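Local coordinates for MlnE (Bacillus amyloliquefaciens subsp. plantarum, PDB 5D2E), which acts as an NADPH-dependent, B-type ketoreductase domain at the N-terminus of a large polyketide synthase, probably reducing beta-keto groups of intermediates in macrolactin biosynthesis, at residues E192-T197 and G417-A422; S408-L413 and F423-M428. All blocks are in the same frame, centred on the assembly; numbering follows the deposited sequence.

Interaction 1: residues E192-T197 and G417-A422; sequences ESFLKT and GQSDYA. With NAP (NADP nicotinamide-adenine-dinucleotide phosphate), chain B.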
ATOM      1  N   GLU A 192       7.209   0.701  -2.597  1.00 24.71           N
ATOM      2  CA  GLU A 192       7.234   0.162  -3.909  1.00 28.57           C
ATOM      3  C   GLU A 192       6.076   0.731  -4.774  1.00 27.19           C
ATOM      4  O   GLU A 192       6.295   1.053  -5.929  1.00 28.15           O
ATOM      5  CB  GLU A 192       7.102  -1.349  -3.860  1.00 31.56           C
ATOM      6  CG  GLU A 192       7.068  -2.000  -5.235  1.00 41.72           C
ATOM      7  CD  GLU A 192       6.369  -3.372  -5.240  1.00 55.66           C
ATOM      8  OE1 GLU A 192       5.758  -3.768  -4.209  1.00 62.88           O
ATOM      9  OE2 GLU A 192       6.435  -4.052  -6.291  1.00 64.80           O
ATOM     10  N   SER A 193       4.878   0.828  -4.187  1.00 27.03           N
ATOM     11  CA  SER A 193       3.664   1.336  -4.885  1.00 26.39           C
ATOM     12  C   SER A 193       3.871   2.801  -5.262  1.00 27.30           C
ATOM     13  O   SER A 193       3.572   3.182  -6.343  1.00 28.22           O
ATOM     14  CB  SER A 193       2.483   1.250  -3.953  1.00 27.47           C
ATOM     15  OG  SER A 193       2.237  -0.061  -3.534  1.00 29.39           O
ATOM     16  N   PHE A 194       4.502   3.595  -4.383  1.00 27.79           N
ATOM     17  CA  PHE A 194       4.876   4.987  -4.688  1.00 27.16           C
ATOM     18  C   PHE A 194       5.881   5.026  -5.846  1.00 28.07           C
ATOM     19  O   PHE A 194       5.711   5.790  -6.798  1.00 26.09           O
ATOM     20  CB  PHE A 194       5.450   5.616  -3.396  1.00 27.57           C
ATOM     21  CG  PHE A 194       5.885   7.014  -3.520  1.00 28.14           C
ATOM     22  CD1 PHE A 194       4.958   8.048  -3.365  1.00 29.82           C
ATOM     23  CD2 PHE A 194       7.212   7.315  -3.752  1.00 30.12           C
ATOM     24  CE1 PHE A 194       5.344   9.360  -3.513  1.00 31.85           C
ATOM     25  CE2 PHE A 194       7.619   8.624  -3.886  1.00 30.88           C
ATOM     26  CZ  PHE A 194       6.667   9.640  -3.769  1.00 30.58           C
ATOM     27  N   LEU A 195       6.946   4.244  -5.761  1.00 25.91           N
ATOM     28  CA  LEU A 195       7.998   4.294  -6.781  1.00 26.60           C
ATOM     29  C   LEU A 195       7.509   3.884  -8.162  1.00 27.94           C
ATOM     30  O   LEU A 195       7.949   4.438  -9.201  1.00 28.72           O
ATOM     31  CB  LEU A 195       9.182   3.380  -6.390  1.00 27.12           C
ATOM     32  CG  LEU A 195       9.917   3.767  -5.099  1.00 27.08           C
ATOM     33  CD1 LEU A 195      10.877   2.692  -4.649  1.00 28.94           C
ATOM     34  CD2 LEU A 195      10.659   5.078  -5.322  1.00 27.36           C
ATOM     35  N   LYS A 196       6.653   2.894  -8.213  1.00 27.99           N
ATOM     36  CA  LYS A 196       6.088   2.457  -9.498  1.00 30.51           C
ATOM     37  C   LYS A 196       5.343   3.622 -10.108  1.00 27.99           C
ATOM     38  O   LYS A 196       5.366   3.805 -11.307  1.00 28.61           O
ATOM     39  CB  LYS A 196       5.068   1.342  -9.311  1.00 31.79           C
ATOM     40  CG  LYS A 196       5.668  -0.017  -9.114  1.00 37.11           C
ATOM     41  CD  LYS A 196       4.496  -0.988  -8.948  1.00 38.56           C
ATOM     42  CE  LYS A 196       4.908  -2.376  -9.309  1.00 42.11           C
ATOM     43  NZ  LYS A 196       4.007  -3.242  -8.522  1.00 44.59           N
ATOM     44  N   THR A 197       4.687   4.420  -9.280  1.00 26.90           N
ATOM     45  CA  THR A 197       3.942   5.564  -9.884  1.00 30.75           C
ATOM     46  C   THR A 197       4.856   6.738 -10.242  1.00 31.41           C
ATOM     47  O   THR A 197       4.663   7.355 -11.274  1.00 31.61           O
ATOM     48  CB  THR A 197       2.520   5.856  -9.302  1.00 36.39           C
ATOM     49  OG1 THR A 197       2.052   7.269  -9.435  1.00 37.70           O
ATOM     50  CG2 THR A 197       2.229   5.182  -8.052  1.00 27.31           C
ATOM     51  N   GLY A 417      -0.283  10.145 -11.184  1.00 30.65           N
ATOM     52  CA  GLY A 417      -1.166  10.961 -10.363  1.00 31.40           C
ATOM     53  C   GLY A 417      -1.663  10.361  -9.048  1.00 32.14           C
ATOM     54  O   GLY A 417      -2.194  11.067  -8.217  1.00 32.61           O
ATOM     55  N   GLN A 418      -1.421   9.083  -8.826  1.00 30.66           N
ATOM     56  CA  GLN A 418      -1.972   8.417  -7.638  1.00 33.32           C
ATOM     57  C   GLN A 418      -0.852   7.962  -6.705  1.00 31.53           C
ATOM     58  O   GLN A 418      -1.025   6.948  -6.023  1.00 29.02           O
ATOM     59  CB  GLN A 418      -2.682   7.155  -8.075  1.00 36.16           C
ATOM     60  CG  GLN A 418      -3.684   7.277  -9.193  1.00 44.84           C
ATOM     61  CD  GLN A 418      -4.317   5.899  -9.474  1.00 49.53           C
ATOM     62  OE1 GLN A 418      -3.731   5.000 -10.148  1.00 45.18           O
ATOM     63  NE2 GLN A 418      -5.498   5.719  -8.922  1.00 41.25           N
ATOM     64  N   SER A 419       0.288   8.657  -6.666  1.00 28.10           N
ATOM     65  CA  SER A 419       1.456   8.072  -5.969  1.00 29.31           C
ATOM     66  C   SER A 419       1.223   7.816  -4.440  1.00 27.89           C
ATOM     67  O   SER A 419       1.624   6.760  -3.921  1.00 27.77           O
ATOM     68  CB  SER A 419       2.703   8.902  -6.204  1.00 28.02           C
ATOM     69  OG  SER A 419       2.521  10.168  -5.696  1.00 26.43           O
ATOM     70  N   ASP A 420       0.615   8.765  -3.760  1.00 26.54           N
ATOM     71  CA  ASP A 420       0.365   8.716  -2.336  1.00 27.44           C
ATOM     72  C   ASP A 420      -0.812   7.798  -2.052  1.00 29.87           C
ATOM     73  O   ASP A 420      -0.790   7.021  -1.088  1.00 26.27           O
ATOM     74  CB  ASP A 420       0.118  10.075  -1.695  1.00 29.02           C
ATOM     75  CG  ASP A 420      -0.849  10.979  -2.509  1.00 31.07           C
ATOM     76  OD1 ASP A 420      -1.170  10.637  -3.667  1.00 36.91           O
ATOM     77  OD2 ASP A 420      -1.280  11.990  -1.965  1.00 30.13           O
ATOM     78  N   TYR A 421      -1.790   7.812  -2.948  1.00 28.21           N
ATOM     79  CA  TYR A 421      -2.950   6.888  -2.855  1.00 29.36           C
ATOM     80  C   TYR A 421      -2.491   5.440  -3.008  1.00 26.94           C
ATOM     81  O   TYR A 421      -2.919   4.554  -2.246  1.00 26.65           O
ATOM     82  CB  TYR A 421      -3.993   7.254  -3.923  1.00 28.02           C
ATOM     83  CG  TYR A 421      -5.277   6.467  -3.910  1.00 29.57           C
ATOM     84  CD1 TYR A 421      -6.260   6.683  -2.937  1.00 29.67           C
ATOM     85  CD2 TYR A 421      -5.552   5.562  -4.925  1.00 30.81           C
ATOM     86  CE1 TYR A 421      -7.451   5.961  -2.932  1.00 31.56           C
ATOM     87  CE2 TYR A 421      -6.755   4.852  -4.940  1.00 31.93           C
ATOM     88  CZ  TYR A 421      -7.678   5.060  -3.953  1.00 33.71           C
ATOM     89  OH  TYR A 421      -8.832   4.343  -4.019  1.00 40.00           O
ATOM     90  N   ALA A 422      -1.637   5.180  -3.996  1.00 27.49           N
ATOM     91  CA  ALA A 422      -1.090   3.865  -4.252  1.00 25.29           C
ATOM     92  C   ALA A 422      -0.308   3.399  -3.015  1.00 27.14           C
ATOM     93  O   ALA A 422      -0.514   2.278  -2.549  1.00 25.26           O
ATOM     94  CB  ALA A 422      -0.218   3.891  -5.479  1.00 28.49           C
TER
HETATM   95  PA  NAP B 601     -16.288   7.391  -1.198  1.00 37.79           P
HETATM   96  O1A NAP B 601     -17.780   7.303  -1.618  1.00 39.96           O
HETATM   97  O2A NAP B 601     -15.540   8.708  -1.092  1.00 38.21           O
HETATM   98  O5B NAP B 601     -16.306   6.768   0.285  1.00 34.52           O
HETATM   99  C5B NAP B 601     -15.149   6.889   1.102  1.00 34.33           C
HETATM  100  C4B NAP B 601     -15.689   7.392   2.417  1.00 32.59           C
HETATM  101  O4B NAP B 601     -14.571   7.541   3.319  1.00 31.32           O
HETATM  102  C3B NAP B 601     -16.367   8.788   2.356  1.00 37.75           C
HETATM  103  O3B NAP B 601     -17.771   8.676   2.612  1.00 36.49           O
HETATM  104  C2B NAP B 601     -15.701   9.584   3.491  1.00 34.25           C
HETATM  105  O2B NAP B 601     -16.649  10.298   4.235  1.00 33.34           O
HETATM  106  C1B NAP B 601     -14.972   8.480   4.293  1.00 32.37           C
HETATM  107  N9A NAP B 601     -13.761   8.925   4.967  1.00 33.48           N
HETATM  108  C8A NAP B 601     -12.652   9.549   4.410  1.00 32.99           C
HETATM  109  N7A NAP B 601     -11.726   9.872   5.379  1.00 31.38           N
HETATM  110  C5A NAP B 601     -12.206   9.385   6.542  1.00 31.69           C
HETATM  111  C6A NAP B 601     -11.764   9.375   7.918  1.00 31.87           C
HETATM  112  N6A NAP B 601     -10.536   9.924   8.195  1.00 36.22           N
HETATM  113  N1A NAP B 601     -12.624   8.837   8.894  1.00 29.97           N
HETATM  114  C2A NAP B 601     -13.812   8.311   8.545  1.00 33.64           C
HETATM  115  N3A NAP B 601     -14.288   8.289   7.269  1.00 35.38           N
HETATM  116  C4A NAP B 601     -13.562   8.798   6.269  1.00 32.23           C
HETATM  117  O3  NAP B 601     -15.379   6.386  -2.104  1.00 39.12           O
HETATM  118  PN  NAP B 601     -15.779   4.894  -2.602  1.00 41.92           P
HETATM  119  O1N NAP B 601     -15.827   4.859  -4.119  1.00 44.91           O
HETATM  120  O2N NAP B 601     -16.856   4.424  -1.660  1.00 40.25           O
HETATM  121  O5D NAP B 601     -14.510   3.962  -2.233  1.00 47.23           O
HETATM  122  C5D NAP B 601     -14.475   3.461  -0.865  1.00 47.29           C
HETATM  123  C4D NAP B 601     -13.165   2.721  -0.559  1.00 45.78           C
HETATM  124  O4D NAP B 601     -12.863   1.737  -1.537  1.00 42.29           O
HETATM  125  C3D NAP B 601     -12.002   3.721  -0.578  1.00 46.67           C
HETATM  126  O3D NAP B 601     -11.156   3.458   0.527  1.00 40.74           O
HETATM  127  C2D NAP B 601     -11.314   3.496  -1.912  1.00 49.10           C
HETATM  128  O2D NAP B 601      -9.906   3.866  -1.881  1.00 49.66           O
HETATM  129  C1D NAP B 601     -11.604   2.000  -2.224  1.00 46.46           C
HETATM  130  N1N NAP B 601     -11.627   1.782  -3.693  1.00 48.81           N
HETATM  131  C2N NAP B 601     -12.689   2.216  -4.466  1.00 47.89           C
HETATM  132  C3N NAP B 601     -12.765   2.049  -5.861  1.00 47.03           C
HETATM  133  C7N NAP B 601     -13.982   2.533  -6.697  1.00 50.30           C
HETATM  134  O7N NAP B 601     -13.979   2.427  -7.927  1.00 41.04           O
HETATM  135  N7N NAP B 601     -15.087   3.055  -6.145  1.00 47.65           N
HETATM  136  C4N NAP B 601     -11.671   1.435  -6.487  1.00 41.10           C
HETATM  137  C5N NAP B 601     -10.576   1.035  -5.710  1.00 45.13           C
HETATM  138  C6N NAP B 601     -10.577   1.194  -4.311  1.00 47.13           C
HETATM  139  P2B NAP B 601     -16.310  11.648   5.110  1.00 36.08           P
HETATM  140  O1X NAP B 601     -15.729  12.706   4.182  1.00 36.16           O
HETATM  141  O2X NAP B 601     -17.670  12.042   5.769  1.00 36.27           O
HETATM  142  O3X NAP B 601     -15.287  11.219   6.126  1.00 39.49           O
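The ring of Phe194 meets Ser419 with one edge: the carbonyl oxygen Ser419 O lies near the ring plane, 3.6 Å from Phe194 CD1, with the amide of Asp420 a little further along the same margin. The Ser419 side chain stands off the plane, toward one face near this margin, with OG 3.7 Å from Phe194 CE1. Side chains of Leu152, Leu155 and Phe159, all on helix 141-164, also touch Phe194. With CG anti to the backbone N (chi1 180°), the phenyl group of Phe194 comes closer to the partner helix than its own CB direction would suggest. The second ring, that of Tyr421, takes no part between the helices and presents its edge to the cofactor; Tyr421 OH is modelled 2.4 Å from the ribose hydroxyl O2D of NADP, a hydrogen bond whose very short length is doubtful and whose donor is open. Complex-type ketoreductases of polyketide synthases pair two Rossmann-like halves, and here helix 186-201 of the first half packs on the start of helix 419-437, which belongs to the cofactor-binding half. Between them the fit is small and close. Ser193 CB rests 3.5 Å from Ala422 O, while the Ser193 hydroxyl is engaged by Ala411 O. One turn on, the two branches of Thr197 divide their tasks: CG2 packs 3.8 Å from Ala422 CB, and OG1 lies 3.6 Å from Ser419 N but makes a weak hydrogen bond with Asn415 O. Gln418 occupies the N-cap position of helix 419-437, and Gly417 before it adopts a positive phi (96°) at which a side chain would press on the preceding carbonyl. On the flank of helix 186-201, Lys196 makes a long, weak salt bridge with Glu192 and also donates to Val412 O, tying this helix to the loop beyond strand 402-408.

Interaction 2: residues S408-L413 and F423-M428; sequences SLSAVL and FANGCM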
ATOM      1  N   SER A 408      -6.733  -0.939  -3.232  1.00 28.20           N
ATOM      2  CA  SER A 408      -6.880  -0.539  -4.583  1.00 28.65           C
ATOM      3  C   SER A 408      -5.853  -1.239  -5.405  1.00 28.85           C
ATOM      4  O   SER A 408      -4.708  -1.453  -4.988  1.00 26.84           O
ATOM      5  CB  SER A 408      -6.706   1.002  -4.683  1.00 28.95           C
ATOM      6  OG  SER A 408      -6.568   1.404  -6.032  1.00 29.19           O
ATOM      7  N   LEU A 409      -6.256  -1.601  -6.608  1.00 27.53           N
ATOM      8  CA  LEU A 409      -5.391  -2.073  -7.614  1.00 27.66           C
ATOM      9  C   LEU A 409      -4.280  -1.085  -7.988  1.00 27.72           C
ATOM     10  O   LEU A 409      -3.215  -1.528  -8.446  1.00 27.53           O
ATOM     11  CB  LEU A 409      -6.195  -2.499  -8.837  1.00 32.36           C
ATOM     12  CG  LEU A 409      -5.544  -3.336  -9.925  1.00 34.33           C
ATOM     13  CD1 LEU A 409      -5.076  -4.678  -9.373  1.00 34.19           C
ATOM     14  CD2 LEU A 409      -6.561  -3.519 -11.050  1.00 39.26           C
ATOM     15  N   SER A 410      -4.460   0.203  -7.698  1.00 27.09           N
ATOM     16  CA  SER A 410      -3.399   1.186  -7.831  1.00 28.04           C
ATOM     17  C   SER A 410      -2.130   0.857  -6.992  1.00 30.42           C
ATOM     18  O   SER A 410      -1.054   1.323  -7.323  1.00 29.50           O
ATOM     19  CB  SER A 410      -3.892   2.582  -7.512  1.00 29.06           C
ATOM     20  OG  SER A 410      -4.021   2.791  -6.098  1.00 29.94           O
ATOM     21  N   ALA A 411      -2.275   0.029  -5.941  1.00 29.43           N
ATOM     22  CA  ALA A 411      -1.096  -0.375  -5.130  1.00 31.14           C
ATOM     23  C   ALA A 411      -0.157  -1.255  -5.941  1.00 30.66           C
ATOM     24  O   ALA A 411       1.077  -1.340  -5.699  1.00 29.14           O
ATOM     25  CB  ALA A 411      -1.557  -1.073  -3.838  1.00 28.08           C
ATOM     26  N   VAL A 412      -0.711  -1.897  -6.938  1.00 29.38           N
ATOM     27  CA  VAL A 412      -0.004  -2.855  -7.755  1.00 30.32           C
ATOM     28  C   VAL A 412       0.243  -2.405  -9.181  1.00 35.55           C
ATOM     29  O   VAL A 412       1.296  -2.691  -9.738  1.00 35.70           O
ATOM     30  CB  VAL A 412      -0.745  -4.235  -7.744  1.00 34.77           C
ATOM     31  CG1 VAL A 412      -0.006  -5.170  -8.658  1.00 42.64           C
ATOM     32  CG2 VAL A 412      -0.714  -4.838  -6.333  1.00 34.65           C
ATOM     33  N   LEU A 413      -0.722  -1.704  -9.783  1.00 31.59           N
ATOM     34  CA  LEU A 413      -0.577  -1.196 -11.116  1.00 33.38           C
ATOM     35  C   LEU A 413      -0.972   0.280 -11.022  1.00 35.23           C
ATOM     36  O   LEU A 413      -2.137   0.658 -11.286  1.00 39.58           O
ATOM     37  CB  LEU A 413      -1.565  -1.941 -12.024  1.00 36.39           C
ATOM     38  CG  LEU A 413      -1.479  -3.471 -12.131  1.00 38.35           C
ATOM     39  CD1 LEU A 413      -2.785  -4.036 -12.693  1.00 39.28           C
ATOM     40  CD2 LEU A 413      -0.291  -3.889 -12.987  1.00 42.68           C
ATOM     41  N   PHE A 423       0.516   4.296  -2.447  1.00 26.73           N
ATOM     42  CA  PHE A 423       1.265   4.003  -1.228  1.00 26.80           C
ATOM     43  C   PHE A 423       0.325   3.648  -0.062  1.00 28.99           C
ATOM     44  O   PHE A 423       0.547   2.657   0.649  1.00 24.82           O
ATOM     45  CB  PHE A 423       2.140   5.203  -0.852  1.00 25.23           C
ATOM     46  CG  PHE A 423       2.763   5.094   0.504  1.00 24.67           C
ATOM     47  CD1 PHE A 423       3.954   4.399   0.651  1.00 26.69           C
ATOM     48  CD2 PHE A 423       2.149   5.577   1.605  1.00 25.94           C
ATOM     49  CE1 PHE A 423       4.565   4.270   1.865  1.00 28.68           C
ATOM     50  CE2 PHE A 423       2.709   5.382   2.870  1.00 29.10           C
ATOM     51  CZ  PHE A 423       3.940   4.750   2.982  1.00 29.62           C
ATOM     52  N   ALA A 424      -0.676   4.503   0.175  1.00 26.77           N
ATOM     53  CA  ALA A 424      -1.577   4.316   1.286  1.00 26.93           C
ATOM     54  C   ALA A 424      -2.286   2.916   1.215  1.00 25.97           C
ATOM     55  O   ALA A 424      -2.383   2.187   2.208  1.00 26.46           O
ATOM     56  CB  ALA A 424      -2.564   5.432   1.364  1.00 27.41           C
ATOM     57  N   ASN A 425      -2.714   2.529   0.028  1.00 26.02           N
ATOM     58  CA  ASN A 425      -3.370   1.283  -0.134  1.00 25.34           C
ATOM     59  C   ASN A 425      -2.350   0.153   0.060  1.00 25.41           C
ATOM     60  O   ASN A 425      -2.643  -0.846   0.713  1.00 25.64           O
ATOM     61  CB  ASN A 425      -4.059   1.218  -1.477  1.00 27.47           C
ATOM     62  CG  ASN A 425      -5.393   2.007  -1.450  1.00 27.23           C
ATOM     63  OD1 ASN A 425      -6.331   1.602  -0.785  1.00 27.98           O
ATOM     64  ND2 ASN A 425      -5.417   3.171  -2.093  1.00 28.69           N
ATOM     65  N   GLY A 426      -1.129   0.351  -0.455  1.00 24.37           N
ATOM     66  CA  GLY A 426      -0.087  -0.667  -0.352  1.00 24.80           C
ATOM     67  C   GLY A 426       0.290  -0.894   1.103  1.00 26.94           C
ATOM     68  O   GLY A 426       0.652  -2.024   1.491  1.00 25.57           O
ATOM     69  N   CYS A 427       0.164   0.149   1.914  1.00 25.25           N
ATOM     70  CA  CYS A 427       0.387   0.042   3.332  1.00 25.74           C
ATOM     71  C   CYS A 427      -0.630  -0.907   4.035  1.00 28.30           C
ATOM     72  O   CYS A 427      -0.214  -1.768   4.806  1.00 26.79           O
ATOM     73  CB  CYS A 427       0.456   1.400   3.926  1.00 32.31           C
ATOM     74  SG  CYS A 427       0.876   1.325   5.644  1.00 40.98           S
ATOM     75  N   MET A 428      -1.908  -0.818   3.708  1.00 25.40           N
ATOM     76  CA  MET A 428      -2.875  -1.798   4.173  1.00 25.77           C
ATOM     77  C   MET A 428      -2.543  -3.199   3.751  1.00 24.47           C
ATOM     78  O   MET A 428      -2.707  -4.128   4.523  1.00 25.93           O
ATOM     79  CB  MET A 428      -4.305  -1.450   3.702  1.00 26.90           C
ATOM     80  CG  MET A 428      -4.730  -0.096   4.161  1.00 27.15           C
ATOM     81  SD  MET A 428      -6.469   0.322   4.073  1.00 27.43           S
ATOM     82  CE  MET A 428      -6.826   0.093   2.331  1.00 29.35           C
TER
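Ser408 CB sits over the face of the Asn425 carboxamide, above CG and 3.6 Å from it, and is equally close to ND2. Ser408 N lies above the same face, 3.6 Å from Asn425 OD1. Beside this pair Ala411 points its methyl at the helix where there is no side chain, CB lying 3.7 Å from Gly426 N, and the backbones approach to 4.9 Å between Ala411 CA and Gly426 CA. The same methyl reaches the stem of the asparagine, 4.1 Å from Asn425 CB.

Both polar ends of Asn425 are held from the next shell. Its CG is anti to the carbonyl carbon (chi1 -78°), which turns the amide back along the helix, where ND2 donates to Tyr421 O one turn earlier; OD1 accepts from Lys384 NZ, a lysine that itself binds NADP. Tyr421 and Asn425, four residues apart, match the YxxxN pattern of complex ketoreductase domains, in which this region after strand 402-408 and the helix that follows line the nicotinamide end of the cofactor cleft; Ser408 touches NADP directly.

The loop has its own bracing. Ser408 OG and Ser410 OG share a hydrogen bond of 2.9 Å in which either may donate, and a chi1 of 168° swings the Ser408 hydroxyl away from its own amide and toward Ser410. The backbone of 409-411 coils as a short 3-10 turn, started by Ala411 N bonding to Ser408 O and extended by Leu409 O, which accepts from both Val412 N and Leu413 N. Further out, Ser407 OG binds Asn425 O, which joins strand 402-408 to the helix, whereas Asn448 ND2 links Ser408 O to strand 443-453.

Overall arrangement
The two contacts lie about 8 Å apart, centre to centre, and share helix 419-437: interaction 1 uses its first turn and the residues leading into it, interaction 2 the turns just after. In chain order the segments run 192-197, 408-413, 417-422, 423-428, so they alternate between the contacts. They also touch, for the loop 408-413 receives probable hydrogen bonds from helix 186-201 and packs against Tyr421 and Ala422. One helix thus meets, through interaction 1, the Rossmann-like half that precedes it and, through interaction 2, the loop at the end of strand 402-408, linking the interface of the two halves with the cofactor site.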